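Long-range contacts in Succinylglutamatedesuccinylase/aspartoacylase (Rhodobacter sphaeroides 2.4.1, PDB 3CDX), which probably hydrolyses carbon-nitrogen bonds in linear amides, or ester bonds, as a metal-dependent member of the zinc exopeptidase clan, and holds a calcium ion in this crystal: residues L277-H282 and A294-F299; M271-G276 and A306-L311; L310-D315 and A334-D339; E286-G291 and G316-G321. One frame throughout, in Å; residues are numbered along the deposited sequence.

Contact 1. Residues L277-H282 and A294-F299; sequences LFEPTH and AGWIHF
Leu277 to Pro280 and Ala294 to His298 run antiparallel, with an angle of 161° between their axes and a register that makes Leu277-His298 and Glu279-Trp296 hydrogen-bonded pairs and Phe278-Ile297 a non-hydrogen-bonded one. Leu277 and His298 exchange two backbone bonds, the tighter from His298 N to Leu277 O at 2.8 Å, and past the strand end Thr281 N still reaches Ala294 O at 3.0 Å. Glu279 shares one face with Leu277, Trp296 and His298 and touches both of the last two. Its CG stands opposite the backbone N (chi1 176°) and the chain continues extended, which carries OE1 diagonally to His298. There His298 NE2 donates to Glu279 OE1 over 2.8 Å, arriving on the anti lone pair and close to the imidazole plane; carboxylate and ring are only 17° apart. Trp296 lies alongside the same glutamate, its CE3 3.6 Å from Glu279 CD, and the Thr281 side chain crosses that of Trp296 at about a right angle, its CG2 3.8 Å from Trp296 CZ3. An alanine at Glu279 takes away the acceptor of His298 NE2, and the imidazole would probably be less firmly held in its rotation. On the opposite face Ile297 CG1 meets the Phe278 ring edge at CD1 (4.1 Å). Strand 308-311 flanks 293-298, with Ala294 and Gly295 forming a classic bulge against Leu310, and strand 326-327 flanks 276-280. Ile71 of a second subunit packs on Glu279 and His298.

Contact 2. Residues M271-G276 and A306-L311; sequences MAPRTG and APLELL
Leu308 and Leu310 converge on Pro273 through different first torsions. In Leu308, CG lies opposite the backbone N (chi1 178°), whereas in Leu310 it lies opposite the carbonyl carbon (chi1 -55°), and the two CD2 methyls end up beside the same proline. Leu308 CD2 comes within 3.8 Å of Pro273 CG, the two side chains approaching head-on. Leu310 CD2 lies equally near, 3.8 Å from Pro273 CD, but here the side chains slide past each other in opposite directions. Each methyl also comes near the ring carbon that the other touches more closely: Leu308 CD2 is 4.1 Å from Pro273 CD, so the CG-CD edge of the proline faces two neighbouring methyls at once. The second branch of Leu310 turns to the backbone before Pro273, with Leu310 CD1 3.6 Å from Met271 O. At the other end the aliphatic part of Arg274 extends the apolar strip, its CG 4.3 Å from Leu308 CD2, while its NH1 makes a salt bridge with Asp302 of a third subunit. The backbones stay well apart, 7.8 Å between the CA atoms of Ala272 and Leu310, so this is side-chain packing and not strand pairing. Segment 271-276 is the link from strand 259-271 to strand 276-280, folded over one face of the antiparallel sheet near its 308-311 edge. Ile297 of strand 293-298 also touches Pro273, and Val333 of strand 332-339 meets Leu310.

Contact 3. Residues L310-D315 and A334-D339; sequences LLYRRD and AVVMED
Tyr312, Arg314 and Asp315 belong to the connection from strand 308-311 to strand 316-322, and this connection packs over the face of strand 332-339 that carries Ala334, Val336 and Glu338. At its start the Tyr312 ring lies obliquely to two apolar side chains, with CE1 4.1 Å from Ala334 CB and CD1 3.9 Å from Val336 CG2; the tyrosine and valine side chains cross at about a right angle. The other valine branch faces the loop backbone, Val336 CG1 being 3.8 Å from Arg314 O and 3.9 Å from Asp315 O. The polar end is a salt bridge, Arg314 NH2 to Glu338 OE1 at 2.8 Å, nearly straight with 167° at the hydrogen. The arginine chain bends at both chi2 and chi3, curling its guanidinium back to the glutamate, which reaches out with an extended chain. OE1 lies in the guanidinium plane and accepts on its syn lone pair, yet the two flat groups stand 87° apart. A leucine in place of Arg314 is likely to leave the Glu338 carboxylate without this positive partner and the loop without its polar tie to the strand. Because the planes are nearly perpendicular, the bridge rests on one N-H and one oxygen, not on a two-pronged pairing. It thus closes the partly exposed end of the contact with a single directed bond, while the buried end is held by the apolar packing of Tyr312, Ala334 and Val336.

Contact 4. Residues E286-G291 and G316-G321; sequences EEVRTG and GIVWFG
Val288 and Val318 cross at about a right angle, methyl against methyl, with Val288 CG1 3.7 Å from Val318 CG2. In Val288 the touching branch lies opposite the carbonyl carbon (chi1 -60°), which swings CG1 along the strand toward Val318 and places CG2 by Gly316 O, 3.8 Å away. The other face carries Glu287 and Ile317, directly paired across the strands, but their side chains meet the partner backbone more than each other. Glu287 CG lies 3.7 Å from Gly316 O, and Ile317 CG2 packs 3.9 Å from Glu286 O. The backbone supplies the rest of the evidence. Val288 N donates to Gly316 O at 2.8 Å, Gly316 N returns a bond to Val288 O, and Val318 N donates to Glu286 O at 3.0 Å. At the backbone angles of Gly316 any side chain would collide with the carbonyl oxygen of the residue before it, a reason for glycine independent of the partner strand. Val336 of strand 332-339 and Tyr312 both touch Val288, covering its side of the pairing. The arrangement is a short antiparallel ladder in which strand 287-288 joins the start of strand 316-322, just before that strand bends at Trp319 and Phe320, which form a classic beta bulge against Val335.

In the fold
From the N terminus, contact 2 opens first at 271-276 and closes its loop at 306-311. Contact 1 is nested inside it, joining strands 276-280 and 293-298. Contact 4 opens at 286-291, within the loop of contact 1, and closes only at 316-321, so it crosses both contact 1 and contact 2. Contact 3 starts from the strand on which contact 2 closes, shares Leu310 and Leu311 with it, and crosses contact 4; it follows contact 1 in series. Contacts 1 and 2 build on the four-stranded antiparallel sheet, while contacts 3 and 4, centred about 5 Å apart, tie that region to the paired strands 316-322 and 332-339, away from the calcium site.

Contact 1. Residues L277-H282 and A294-F299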
loop_
_atom_site.group_PDB
_atom_site.type_symbol
_atom_site.label_atom_id
_atom_site.label_comp_id
_atom_site.label_asym_id
_atom_site.label_seq_id
_atom_site.Cartn_x
_atom_site.Cartn_y
_atom_site.Cartn_z
ATOM N N LEU A 277 4.726 -21.166 14.324
ATOM C CA LEU A 277 4.079 -20.699 15.543
ATOM C C LEU A 277 4.879 -21.183 16.757
ATOM O O LEU A 277 4.852 -22.374 17.132
ATOM C CB LEU A 277 2.604 -21.174 15.583
ATOM C CG LEU A 277 1.772 -20.937 16.872
ATOM C CD1 LEU A 277 2.018 -19.577 17.498
ATOM C CD2 LEU A 277 0.265 -21.121 16.616
ATOM N N PHE A 278 5.588 -20.248 17.364
ATOM C CA PHE A 278 6.440 -20.580 18.481
ATOM C C PHE A 278 5.768 -20.509 19.843
ATOM O O PHE A 278 5.296 -19.453 20.262
ATOM C CB PHE A 278 7.722 -19.750 18.473
ATOM C CG PHE A 278 8.608 -20.017 19.658
ATOM C CD1 PHE A 278 9.404 -21.154 19.691
ATOM C CD2 PHE A 278 8.617 -19.145 20.748
ATOM C CE1 PHE A 278 10.215 -21.434 20.807
ATOM C CE2 PHE A 278 9.424 -19.399 21.867
ATOM C CZ PHE A 278 10.221 -20.551 21.894
ATOM N N GLU A 279 5.788 -21.651 20.539
ATOM C CA GLU A 279 5.238 -21.822 21.881
ATOM C C GLU A 279 6.413 -21.861 22.876
ATOM O O GLU A 279 7.217 -22.831 22.843
ATOM C CB GLU A 279 4.459 -23.151 21.978
ATOM C CG GLU A 279 3.940 -23.440 23.392
ATOM C CD GLU A 279 3.517 -24.877 23.588
ATOM O OE1 GLU A 279 3.370 -25.598 22.608
ATOM O OE2 GLU A 279 3.290 -25.274 24.721
ATOM N N PRO A 280 6.533 -20.829 23.739
ATOM C CA PRO A 280 7.631 -20.822 24.690
ATOM C C PRO A 280 7.344 -21.674 25.933
ATOM O O PRO A 280 6.180 -21.986 26.232
ATOM C CB PRO A 280 7.718 -19.358 25.101
ATOM C CG PRO A 280 6.264 -18.860 25.007
ATOM C CD PRO A 280 5.686 -19.611 23.838
ATOM N N THR A 281 8.413 -22.045 26.635
ATOM C CA THR A 281 8.322 -22.693 27.926
ATOM C C THR A 281 8.523 -21.737 29.079
ATOM O O THR A 281 8.123 -22.056 30.189
ATOM C CB THR A 281 9.365 -23.864 28.078
ATOM O OG1 THR A 281 10.679 -23.378 27.835
ATOM C CG2 THR A 281 9.084 -24.953 27.113
ATOM N N HIS A 282 9.131 -20.572 28.839
ATOM C CA HIS A 282 9.426 -19.577 29.906
ATOM C C HIS A 282 9.210 -18.153 29.460
ATOM O O HIS A 282 9.356 -17.859 28.252
ATOM C CB HIS A 282 10.904 -19.663 30.338
ATOM C CG HIS A 282 11.241 -20.946 31.021
ATOM N ND1 HIS A 282 11.109 -21.115 32.382
ATOM C CD2 HIS A 282 11.642 -22.140 30.526
ATOM C CE1 HIS A 282 11.439 -22.354 32.706
ATOM N NE2 HIS A 282 11.769 -22.998 31.598
ATOM N N ALA A 294 13.312 -24.859 25.225
ATOM C CA ALA A 294 12.973 -23.420 25.182
ATOM C C ALA A 294 11.543 -23.191 24.649
ATOM O O ALA A 294 10.895 -22.184 25.007
ATOM C CB ALA A 294 14.004 -22.628 24.371
ATOM N N GLY A 295 11.054 -24.147 23.859
ATOM C CA GLY A 295 9.718 -24.105 23.266
ATOM C C GLY A 295 9.736 -24.877 21.973
ATOM O O GLY A 295 10.713 -25.574 21.695
ATOM N N TRP A 296 8.658 -24.765 21.196
ATOM C CA TRP A 296 8.416 -25.557 19.989
ATOM C C TRP A 296 7.833 -24.680 18.885
ATOM O O TRP A 296 6.973 -23.817 19.133
ATOM C CB TRP A 296 7.377 -26.680 20.253
ATOM C CG TRP A 296 7.725 -27.646 21.323
ATOM C CD1 TRP A 296 8.408 -28.830 21.168
ATOM C CD2 TRP A 296 7.430 -27.529 22.719
ATOM N NE1 TRP A 296 8.543 -29.456 22.390
ATOM C CE2 TRP A 296 7.964 -28.680 23.358
ATOM C CE3 TRP A 296 6.747 -26.570 23.497
ATOM C CZ2 TRP A 296 7.838 -28.899 24.730
ATOM C CZ3 TRP A 296 6.642 -26.764 24.844
ATOM C CH2 TRP A 296 7.181 -27.925 25.463
ATOM N N ILE A 297 8.282 -24.931 17.661
ATOM C CA ILE A 297 7.703 -24.250 16.518
ATOM C C ILE A 297 6.709 -25.219 15.917
ATOM O O ILE A 297 7.106 -26.307 15.465
ATOM C CB ILE A 297 8.753 -23.900 15.465
ATOM C CG1 ILE A 297 9.751 -22.864 16.005
ATOM C CG2 ILE A 297 8.070 -23.503 14.170
ATOM C CD1 ILE A 297 10.919 -22.537 15.012
ATOM N N HIS A 298 5.433 -24.825 15.950
ATOM C CA HIS A 298 4.346 -25.620 15.433
ATOM C C HIS A 298 4.166 -25.281 13.964
ATOM O O HIS A 298 4.355 -24.100 13.553
ATOM C CB HIS A 298 3.056 -25.337 16.237
ATOM C CG HIS A 298 3.140 -25.712 17.694
ATOM N ND1 HIS A 298 2.665 -26.914 18.180
ATOM C CD2 HIS A 298 3.658 -25.059 18.763
ATOM C CE1 HIS A 298 2.880 -26.977 19.485
ATOM N NE2 HIS A 298 3.481 -25.866 19.864
ATOM N N PHE A 299 3.829 -26.311 13.168
ATOM C CA PHE A 299 3.501 -26.150 11.751
ATOM C C PHE A 299 2.008 -26.366 11.542
ATOM O O PHE A 299 1.557 -27.420 11.050
ATOM C CB PHE A 299 4.394 -27.043 10.874
ATOM C CG PHE A 299 5.862 -26.843 11.176
ATOM C CD1 PHE A 299 6.529 -25.686 10.715
ATOM C CD2 PHE A 299 6.540 -27.740 12.003
ATOM C CE1 PHE A 299 7.874 -25.446 11.052
ATOM C CE2 PHE A 299 7.895 -27.536 12.320
ATOM C CZ PHE A 299 8.565 -26.393 11.856
#

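Contact 2. Residues M271-G276 and A306-L311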
loop_
_atom_site.group_PDB
_atom_site.type_symbol
_atom_site.label_atom_id
_atom_site.label_comp_id
_atom_site.label_asym_id
_atom_site.label_seq_id
_atom_site.Cartn_x
_atom_site.Cartn_y
_atom_site.Cartn_z
ATOM N N MET A 271 17.551 -19.232 18.450
ATOM C CA MET A 271 17.132 -18.782 17.139
ATOM C C MET A 271 16.074 -19.716 16.526
ATOM O O MET A 271 16.135 -20.935 16.683
ATOM C CB MET A 271 18.364 -18.687 16.243
ATOM C CG MET A 271 19.490 -17.779 16.822
ATOM S SD MET A 271 19.150 -16.017 16.936
ATOM C CE MET A 271 18.966 -15.554 15.221
ATOM N N ALA A 272 15.087 -19.134 15.848
ATOM C CA ALA A 272 14.134 -19.920 15.053
ATOM C C ALA A 272 14.734 -20.374 13.693
ATOM O O ALA A 272 15.070 -19.521 12.851
ATOM C CB ALA A 272 12.844 -19.110 14.814
ATOM N N PRO A 273 14.863 -21.703 13.468
ATOM C CA PRO A 273 15.384 -22.131 12.160
ATOM C C PRO A 273 14.312 -22.177 11.091
ATOM O O PRO A 273 14.617 -22.276 9.900
ATOM C CB PRO A 273 15.908 -23.551 12.438
ATOM C CG PRO A 273 15.576 -23.851 13.903
ATOM C CD PRO A 273 14.613 -22.849 14.357
ATOM N N ARG A 274 13.056 -22.156 11.517
ATOM C CA ARG A 274 11.958 -22.199 10.579
ATOM C C ARG A 274 10.916 -21.162 10.965
ATOM O O ARG A 274 10.788 -20.785 12.133
ATOM C CB ARG A 274 11.327 -23.604 10.490
ATOM C CG ARG A 274 12.222 -24.748 9.952
ATOM C CD ARG A 274 12.562 -24.666 8.435
ATOM N NE ARG A 274 13.590 -25.652 8.091
ATOM C CZ ARG A 274 14.428 -25.594 7.048
ATOM N NH1 ARG A 274 14.404 -24.584 6.185
ATOM N NH2 ARG A 274 15.319 -26.570 6.874
ATOM N N THR A 275 10.198 -20.680 9.961
ATOM C CA THR A 275 8.993 -19.886 10.197
ATOM C C THR A 275 7.842 -20.760 10.733
ATOM O O THR A 275 7.530 -21.814 10.181
ATOM C CB THR A 275 8.630 -19.128 8.925
ATOM O OG1 THR A 275 9.704 -18.226 8.633
ATOM C CG2 THR A 275 7.309 -18.314 9.098
ATOM N N GLY A 276 7.253 -20.363 11.851
ATOM C CA GLY A 276 6.052 -21.028 12.311
ATOM C C GLY A 276 5.552 -20.420 13.602
ATOM O O GLY A 276 5.926 -19.311 13.940
ATOM N N ALA A 306 4.934 -33.044 13.455
ATOM C CA ALA A 306 5.385 -32.712 14.796
ATOM C C ALA A 306 6.065 -31.350 14.850
ATOM O O ALA A 306 6.785 -30.975 13.939
ATOM C CB ALA A 306 6.350 -33.789 15.364
ATOM N N PRO A 307 5.841 -30.615 15.948
ATOM C CA PRO A 307 6.521 -29.330 16.112
ATOM C C PRO A 307 8.034 -29.475 16.291
ATOM O O PRO A 307 8.541 -30.515 16.748
ATOM C CB PRO A 307 5.883 -28.749 17.372
ATOM C CG PRO A 307 5.368 -29.927 18.108
ATOM C CD PRO A 307 4.934 -30.911 17.074
ATOM N N LEU A 308 8.747 -28.411 15.958
ATOM C CA LEU A 308 10.192 -28.449 16.105
ATOM C C LEU A 308 10.621 -27.926 17.475
ATOM O O LEU A 308 10.447 -26.746 17.777
ATOM C CB LEU A 308 10.859 -27.670 14.963
ATOM C CG LEU A 308 12.377 -27.536 14.927
ATOM C CD1 LEU A 308 13.033 -28.907 14.575
ATOM C CD2 LEU A 308 12.748 -26.462 13.868
ATOM N N GLU A 309 11.204 -28.818 18.288
ATOM C CA GLU A 309 11.728 -28.452 19.608
ATOM C C GLU A 309 12.994 -27.590 19.514
ATOM O O GLU A 309 13.940 -27.942 18.774
ATOM C CB GLU A 309 12.063 -29.719 20.406
ATOM C CG GLU A 309 12.392 -29.445 21.911
ATOM C CD GLU A 309 12.842 -30.719 22.659
ATOM O OE1 GLU A 309 12.989 -31.755 21.995
ATOM O OE2 GLU A 309 13.051 -30.672 23.888
ATOM N N LEU A 310 13.016 -26.482 20.270
ATOM C CA LEU A 310 14.233 -25.636 20.428
ATOM C C LEU A 310 14.774 -25.744 21.836
ATOM O O LEU A 310 13.989 -25.804 22.777
ATOM C CB LEU A 310 13.945 -24.133 20.164
ATOM C CG LEU A 310 13.296 -23.762 18.817
ATOM C CD1 LEU A 310 13.367 -22.276 18.508
ATOM C CD2 LEU A 310 13.901 -24.582 17.666
ATOM N N LEU A 311 16.106 -25.714 21.984
ATOM C CA LEU A 311 16.747 -25.794 23.306
ATOM C C LEU A 311 17.520 -24.524 23.637
ATOM O O LEU A 311 18.113 -23.929 22.743
ATOM C CB LEU A 311 17.724 -26.989 23.377
ATOM C CG LEU A 311 17.245 -28.351 22.867
ATOM C CD1 LEU A 311 18.411 -29.364 22.965
ATOM C CD2 LEU A 311 16.023 -28.823 23.650
#

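Contact 3. Residues L310-D315 and A334-D339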
loop_
_atom_site.group_PDB
_atom_site.type_symbol
_atom_site.label_atom_id
_atom_site.label_comp_id
_atom_site.label_asym_id
_atom_site.label_seq_id
_atom_site.Cartn_x
_atom_site.Cartn_y
_atom_site.Cartn_z
ATOM N N LEU A 310 13.016 -26.482 20.270
ATOM C CA LEU A 310 14.233 -25.636 20.428
ATOM C C LEU A 310 14.774 -25.744 21.836
ATOM O O LEU A 310 13.989 -25.804 22.777
ATOM C CB LEU A 310 13.945 -24.133 20.164
ATOM C CG LEU A 310 13.296 -23.762 18.817
ATOM C CD1 LEU A 310 13.367 -22.276 18.508
ATOM C CD2 LEU A 310 13.901 -24.582 17.666
ATOM N N LEU A 311 16.106 -25.714 21.984
ATOM C CA LEU A 311 16.747 -25.794 23.306
ATOM C C LEU A 311 17.520 -24.524 23.637
ATOM O O LEU A 311 18.113 -23.929 22.743
ATOM C CB LEU A 311 17.724 -26.989 23.377
ATOM C CG LEU A 311 17.245 -28.351 22.867
ATOM C CD1 LEU A 311 18.411 -29.364 22.965
ATOM C CD2 LEU A 311 16.023 -28.823 23.650
ATOM N N TYR A 312 17.504 -24.116 24.899
ATOM C CA TYR A 312 18.470 -23.150 25.417
ATOM C C TYR A 312 19.882 -23.766 25.397
ATOM O O TYR A 312 20.038 -24.973 25.588
ATOM C CB TYR A 312 18.170 -22.769 26.881
ATOM C CG TYR A 312 16.815 -22.151 27.159
ATOM C CD1 TYR A 312 16.523 -20.830 26.800
ATOM C CD2 TYR A 312 15.824 -22.889 27.801
ATOM C CE1 TYR A 312 15.240 -20.259 27.073
ATOM C CE2 TYR A 312 14.570 -22.341 28.073
ATOM C CZ TYR A 312 14.283 -21.042 27.702
ATOM O OH TYR A 312 13.034 -20.533 27.999
ATOM N N ARG A 313 20.890 -22.915 25.202
ATOM C CA ARG A 313 22.287 -23.333 25.150
ATOM C C ARG A 313 23.168 -22.557 26.135
ATOM O O ARG A 313 24.403 -22.564 26.013
ATOM C CB ARG A 313 22.829 -23.185 23.722
ATOM C CG ARG A 313 22.104 -24.015 22.688
ATOM C CD ARG A 313 22.249 -25.469 23.036
ATOM N NE ARG A 313 21.766 -26.334 21.967
ATOM C CZ ARG A 313 21.623 -27.645 22.097
ATOM N NH1 ARG A 313 21.935 -28.221 23.261
ATOM N NH2 ARG A 313 21.176 -28.377 21.072
ATOM N N ARG A 314 22.536 -21.892 27.102
ATOM C CA ARG A 314 23.225 -21.262 28.217
ATOM C C ARG A 314 22.358 -21.320 29.464
ATOM O O ARG A 314 21.140 -21.104 29.360
ATOM C CB ARG A 314 23.476 -19.763 27.925
ATOM C CG ARG A 314 24.434 -19.438 26.780
ATOM C CD ARG A 314 25.821 -20.036 26.999
ATOM N NE ARG A 314 26.603 -19.375 28.046
ATOM C CZ ARG A 314 27.916 -19.557 28.225
ATOM N NH1 ARG A 314 28.606 -20.393 27.434
ATOM N NH2 ARG A 314 28.541 -18.921 29.213
ATOM N N ASP A 315 22.965 -21.588 30.635
ATOM C CA ASP A 315 22.289 -21.352 31.918
ATOM C C ASP A 315 22.172 -19.840 32.119
ATOM O O ASP A 315 23.038 -19.085 31.663
ATOM C CB ASP A 315 23.061 -21.941 33.113
ATOM C CG ASP A 315 23.347 -23.446 32.975
ATOM O OD1 ASP A 315 22.747 -24.132 32.128
ATOM O OD2 ASP A 315 24.199 -23.950 33.732
ATOM N N ALA A 334 14.487 -16.064 22.225
ATOM C CA ALA A 334 15.003 -15.861 23.576
ATOM C C ALA A 334 16.457 -15.449 23.488
ATOM O O ALA A 334 17.197 -15.887 22.608
ATOM C CB ALA A 334 14.868 -17.131 24.458
ATOM N N VAL A 335 16.837 -14.584 24.415
ATOM C CA VAL A 335 18.206 -14.193 24.665
ATOM C C VAL A 335 18.370 -14.351 26.174
ATOM O O VAL A 335 17.599 -13.774 26.966
ATOM C CB VAL A 335 18.467 -12.741 24.273
ATOM C CG1 VAL A 335 19.966 -12.389 24.498
ATOM C CG2 VAL A 335 18.047 -12.487 22.824
ATOM N N VAL A 336 19.368 -15.151 26.544
ATOM C CA VAL A 336 19.665 -15.464 27.960
ATOM C C VAL A 336 20.845 -14.615 28.468
ATOM O O VAL A 336 21.885 -14.481 27.778
ATOM C CB VAL A 336 19.935 -16.990 28.104
ATOM C CG1 VAL A 336 20.257 -17.408 29.551
ATOM C CG2 VAL A 336 18.727 -17.762 27.553
ATOM N N MET A 337 20.666 -14.019 29.641
ATOM C CA MET A 337 21.707 -13.246 30.302
ATOM C C MET A 337 22.265 -14.108 31.433
ATOM O O MET A 337 21.572 -14.983 31.890
ATOM C CB MET A 337 21.186 -11.900 30.811
ATOM C CG MET A 337 20.087 -11.926 31.879
ATOM S SD MET A 337 19.410 -10.280 32.258
ATOM C CE MET A 337 18.180 -10.861 33.392
ATOM N N GLU A 338 23.511 -13.861 31.849
ATOM C CA GLU A 338 24.222 -14.633 32.891
ATOM C C GLU A 338 24.872 -13.606 33.814
ATOM O O GLU A 338 25.014 -12.443 33.416
ATOM C CB GLU A 338 25.282 -15.572 32.265
ATOM C CG GLU A 338 26.459 -14.876 31.517
ATOM C CD GLU A 338 27.353 -15.814 30.667
ATOM O OE1 GLU A 338 27.454 -17.033 30.973
ATOM O OE2 GLU A 338 27.986 -15.324 29.671
ATOM N N ASP A 339 25.230 -14.012 35.041
ATOM C CA ASP A 339 25.915 -13.131 36.011
ATOM C C ASP A 339 27.108 -12.477 35.347
ATOM O O ASP A 339 27.827 -13.125 34.559
ATOM C CB ASP A 339 26.430 -13.913 37.231
ATOM C CG ASP A 339 25.318 -14.328 38.190
ATOM O OD1 ASP A 339 24.194 -13.781 38.105
ATOM O OD2 ASP A 339 25.578 -15.195 39.057
#

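Contact 4. Residues E286-G291 and G316-G321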
loop_
_atom_site.group_PDB
_atom_site.type_symbol
_atom_site.label_atom_id
_atom_site.label_comp_id
_atom_site.label_asym_id
_atom_site.label_seq_id
_atom_site.Cartn_x
_atom_site.Cartn_y
_atom_site.Cartn_z
ATOM N N GLU A 286 12.818 -15.441 34.021
ATOM C CA GLU A 286 12.853 -16.796 34.586
ATOM C C GLU A 286 14.204 -17.477 34.418
ATOM O O GLU A 286 14.898 -17.299 33.405
ATOM C CB GLU A 286 11.689 -17.645 34.037
ATOM C CG GLU A 286 10.290 -17.060 34.449
ATOM C CD GLU A 286 9.088 -17.861 33.942
ATOM O OE1 GLU A 286 9.235 -18.843 33.196
ATOM O OE2 GLU A 286 7.957 -17.488 34.283
ATOM N N GLU A 287 14.573 -18.265 35.421
ATOM C CA GLU A 287 15.786 -19.038 35.353
ATOM C C GLU A 287 15.656 -20.185 34.328
ATOM O O GLU A 287 14.642 -20.872 34.294
ATOM C CB GLU A 287 16.114 -19.602 36.735
ATOM C CG GLU A 287 17.595 -19.935 36.898
ATOM C CD GLU A 287 17.906 -20.740 38.191
ATOM O OE1 GLU A 287 18.750 -21.695 38.135
ATOM O OE2 GLU A 287 17.292 -20.417 39.235
ATOM N N VAL A 288 16.688 -20.379 33.512
ATOM C CA VAL A 288 16.738 -21.497 32.566
ATOM C C VAL A 288 18.082 -22.225 32.619
ATOM O O VAL A 288 19.075 -21.680 33.129
ATOM C CB VAL A 288 16.404 -21.045 31.097
ATOM C CG1 VAL A 288 14.966 -20.441 31.039
ATOM C CG2 VAL A 288 17.451 -20.064 30.556
ATOM N N ARG A 289 18.110 -23.430 32.054
ATOM C CA ARG A 289 19.284 -24.301 32.070
ATOM C C ARG A 289 19.645 -24.751 30.649
ATOM O O ARG A 289 18.774 -24.977 29.805
ATOM C CB ARG A 289 19.015 -25.527 32.949
ATOM N N THR A 290 20.937 -24.873 30.396
ATOM C CA THR A 290 21.411 -25.267 29.086
ATOM C C THR A 290 20.905 -26.682 28.756
ATOM O O THR A 290 20.798 -27.541 29.638
ATOM C CB THR A 290 22.971 -25.124 29.006
ATOM O OG1 THR A 290 23.418 -25.215 27.637
ATOM C CG2 THR A 290 23.681 -26.158 29.873
ATOM N N GLY A 291 20.544 -26.902 27.504
ATOM C CA GLY A 291 20.035 -28.192 27.074
ATOM C C GLY A 291 18.552 -28.441 27.306
ATOM O O GLY A 291 17.977 -29.359 26.713
ATOM N N GLY A 316 21.145 -19.402 32.847
ATOM C CA GLY A 316 20.942 -17.986 33.084
ATOM C C GLY A 316 19.484 -17.586 33.296
ATOM O O GLY A 316 18.665 -18.388 33.721
ATOM N N ILE A 317 19.173 -16.324 33.013
ATOM C CA ILE A 317 17.837 -15.749 33.201
ATOM C C ILE A 317 17.403 -15.209 31.818
ATOM O O ILE A 317 18.215 -14.601 31.089
ATOM C CB ILE A 317 17.893 -14.623 34.267
ATOM C CG1 ILE A 317 18.478 -15.186 35.567
ATOM C CG2 ILE A 317 16.504 -13.903 34.505
ATOM C CD1 ILE A 317 18.413 -14.249 36.734
ATOM N N VAL A 318 16.159 -15.488 31.423
ATOM C CA VAL A 318 15.637 -14.954 30.167
ATOM C C VAL A 318 15.587 -13.427 30.256
ATOM O O VAL A 318 14.963 -12.858 31.149
ATOM C CB VAL A 318 14.259 -15.586 29.747
ATOM C CG1 VAL A 318 13.772 -15.034 28.404
ATOM C CG2 VAL A 318 14.405 -17.119 29.633
ATOM N N TRP A 319 16.285 -12.772 29.336
ATOM C CA TRP A 319 16.303 -11.308 29.300
ATOM C C TRP A 319 15.249 -10.757 28.324
ATOM O O TRP A 319 14.454 -9.880 28.713
ATOM C CB TRP A 319 17.685 -10.799 28.920
ATOM C CG TRP A 319 17.788 -9.297 28.854
ATOM C CD1 TRP A 319 17.149 -8.378 29.651
ATOM C CD2 TRP A 319 18.559 -8.548 27.928
ATOM N NE1 TRP A 319 17.506 -7.105 29.288
ATOM C CE2 TRP A 319 18.354 -7.185 28.214
ATOM C CE3 TRP A 319 19.415 -8.898 26.877
ATOM C CZ2 TRP A 319 18.993 -6.174 27.507
ATOM C CZ3 TRP A 319 20.037 -7.876 26.151
ATOM C CH2 TRP A 319 19.819 -6.534 26.474
ATOM N N PHE A 320 15.317 -11.251 27.071
ATOM C CA PHE A 320 14.305 -11.071 26.016
ATOM C C PHE A 320 13.599 -12.382 25.761
ATOM O O PHE A 320 14.245 -13.419 25.575
ATOM C CB PHE A 320 14.921 -10.616 24.682
ATOM C CG PHE A 320 15.216 -9.145 24.599
ATOM C CD1 PHE A 320 15.627 -8.429 25.707
ATOM C CD2 PHE A 320 15.090 -8.461 23.367
ATOM C CE1 PHE A 320 15.889 -7.039 25.617
ATOM C CE2 PHE A 320 15.342 -7.072 23.282
ATOM C CZ PHE A 320 15.756 -6.378 24.410
ATOM N N GLY A 321 12.273 -12.318 25.700
ATOM C CA GLY A 321 11.444 -13.489 25.431
ATOM C C GLY A 321 10.584 -13.258 24.218
ATOM O O GLY A 321 10.250 -12.097 23.898
#